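Local coordinates for bacterioferritin comigratory protein (PDB 3IXR) that probably reduces hydrogen peroxide and organic hydroperoxides as a PrxQ-type peroxiredoxin, at residues Asp94-Lys97 with Ser98-Phe102. The protein carries 1 engineered substitution. Numbering follows the deposited sequence.
Sequences DSVK and SHDSF
Ser98 meets Ser95 at the start of helix 96-106: its backbone N gives a hydrogen bond to the Ser95 side chain, N to OG 2.9 Å, with an N-H...O angle of 159°. Ser95 is thereby the N-cap. Its OG sits between its own backbone N and carbonyl carbon (chi1 64°), a rotation that turns the hydroxyl toward the first turn of the helix, onto Ser98 N, where it also rests 3.3 Å from Ser98 CB. The Ser98 hydroxyl itself passes beside Asp94, OG to CB 3.7 Å. His99 closes the first helical turn with a nearly straight bond from its N to Ser95 O, 2.9 Å. Its imidazole lies against the residues just before the helix: CE1 lies 3.7 Å from Asp94 CB, and Asp94 O stands above one ring face, displaced toward the rim. Asp62 OD2 is hydrogen-bonded to both Ser98 OG and His99 ND1, and Val113 O holds NE2, which fixes the ring's rotation; Asp94 OD2 is hydrogen-bonded to Ser92 OG and Asp62 N. The turn opens the helix of a beta-alpha-beta unit, between strand 86-92 and strand 112-114 in the thioredoxin-like fold of peroxiredoxins. Asp100 continues the helical pattern, its N bonded to Val96 O at 2.8 Å; its carboxylate runs alongside the Val96 side chain, OD2 to CG1 3.6 Å, and OD1 reaches Gly40 N. At Ser101 the backbone N bonds to Lys97 O, 3.0 Å away, and a water donating to that same carbonyl links it to Ser101 OG.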
loop_
_atom_site.group_PDB
_atom_site.type_symbol
_atom_site.label_atom_id
_atom_site.label_comp_id
_atom_site.label_asym_id
_atom_site.label_seq_id
_atom_site.Cartn_x
_atom_site.Cartn_y
_atom_site.Cartn_z
ATOM N N ASP A 94 -0.627 -5.465 10.983
ATOM C CA ASP A 94 -1.527 -5.349 12.166
ATOM C C ASP A 94 -2.856 -5.993 11.872
ATOM O O ASP A 94 -3.248 -6.256 10.760
ATOM C CB ASP A 94 -1.792 -3.837 12.466
ATOM C CG ASP A 94 -0.535 -3.154 12.913
ATOM O OD1 ASP A 94 -0.024 -3.489 14.004
ATOM O OD2 ASP A 94 0.007 -2.297 12.115
ATOM N N SER A 95 -3.544 -6.331 12.971
ATOM C CA SER A 95 -4.803 -6.982 12.838
ATOM C C SER A 95 -5.899 -6.188 12.227
ATOM O O SER A 95 -5.836 -4.922 12.122
ATOM C CB SER A 95 -5.292 -7.411 14.218
ATOM O OG SER A 95 -5.526 -6.246 15.057
ATOM N N VAL A 96 -6.972 -6.842 11.757
ATOM C CA VAL A 96 -8.166 -6.133 11.369
ATOM C C VAL A 96 -8.711 -5.214 12.508
ATOM O O VAL A 96 -9.175 -4.089 12.237
ATOM C CB VAL A 96 -9.290 -7.093 10.874
ATOM C CG1 VAL A 96 -10.574 -6.305 10.541
ATOM C CG2 VAL A 96 -8.751 -7.793 9.596
ATOM N N LYS A 97 -8.707 -5.731 13.729
ATOM C CA LYS A 97 -9.201 -4.892 14.858
ATOM C C LYS A 97 -8.414 -3.642 14.997
ATOM O O LYS A 97 -9.013 -2.518 15.094
ATOM C CB LYS A 97 -9.106 -5.716 16.149
ATOM C CG LYS A 97 -9.568 -4.943 17.319
ATOM C CD LYS A 97 -9.519 -5.828 18.581
ATOM C CE LYS A 97 -10.898 -6.221 18.918
ATOM N NZ LYS A 97 -11.356 -7.123 17.868
ATOM N N SER A 98 -7.103 -3.802 14.913
ATOM C CA SER A 98 -6.202 -2.614 15.002
ATOM C C SER A 98 -6.526 -1.645 13.853
ATOM O O SER A 98 -6.575 -0.372 14.010
ATOM C CB SER A 98 -4.759 -3.070 14.871
ATOM O OG SER A 98 -3.854 -1.923 14.916
ATOM N N HIS A 99 -6.589 -2.185 12.627
ATOM C CA HIS A 99 -6.941 -1.334 11.443
ATOM C C HIS A 99 -8.263 -0.592 11.583
ATOM O O HIS A 99 -8.393 0.551 11.170
ATOM C CB HIS A 99 -7.023 -2.190 10.168
ATOM C CG HIS A 99 -5.685 -2.584 9.610
ATOM N ND1 HIS A 99 -4.487 -2.142 10.135
ATOM C CD2 HIS A 99 -5.368 -3.318 8.507
ATOM C CE1 HIS A 99 -3.488 -2.589 9.383
ATOM N NE2 HIS A 99 -4.004 -3.328 8.417
ATOM N N ASP A 100 -9.301 -1.283 12.131
ATOM C CA ASP A 100 -10.558 -0.604 12.262
ATOM C C ASP A 100 -10.449 0.537 13.244
ATOM O O ASP A 100 -11.056 1.580 12.962
ATOM C CB ASP A 100 -11.619 -1.585 12.757
ATOM C CG ASP A 100 -11.955 -2.611 11.701
ATOM O OD1 ASP A 100 -11.745 -2.387 10.503
ATOM O OD2 ASP A 100 -12.555 -3.667 12.073
ATOM N N SER A 101 -9.708 0.340 14.336
ATOM C CA SER A 101 -9.558 1.480 15.339
ATOM C C SER A 101 -8.802 2.635 14.717
ATOM O O SER A 101 -9.193 3.809 14.894
ATOM C CB SER A 101 -8.890 1.037 16.570
ATOM O OG SER A 101 -9.779 0.086 17.171
ATOM N N PHE A 102 -7.845 2.298 13.878
ATOM C CA PHE A 102 -6.954 3.342 13.245
ATOM C C PHE A 102 -7.745 4.062 12.187
ATOM O O PHE A 102 -7.731 5.331 12.142
ATOM C CB PHE A 102 -5.739 2.583 12.631
ATOM C CG PHE A 102 -4.687 3.456 12.019
ATOM C CD1 PHE A 102 -3.924 2.895 10.997
ATOM C CD2 PHE A 102 -4.297 4.642 12.645
ATOM C CE1 PHE A 102 -2.799 3.602 10.427
ATOM C CE2 PHE A 102 -3.180 5.378 12.102
ATOM C CZ PHE A 102 -2.474 4.855 11.057
HETATM O O HOH W 1 -11.575 -2.067 16.249
#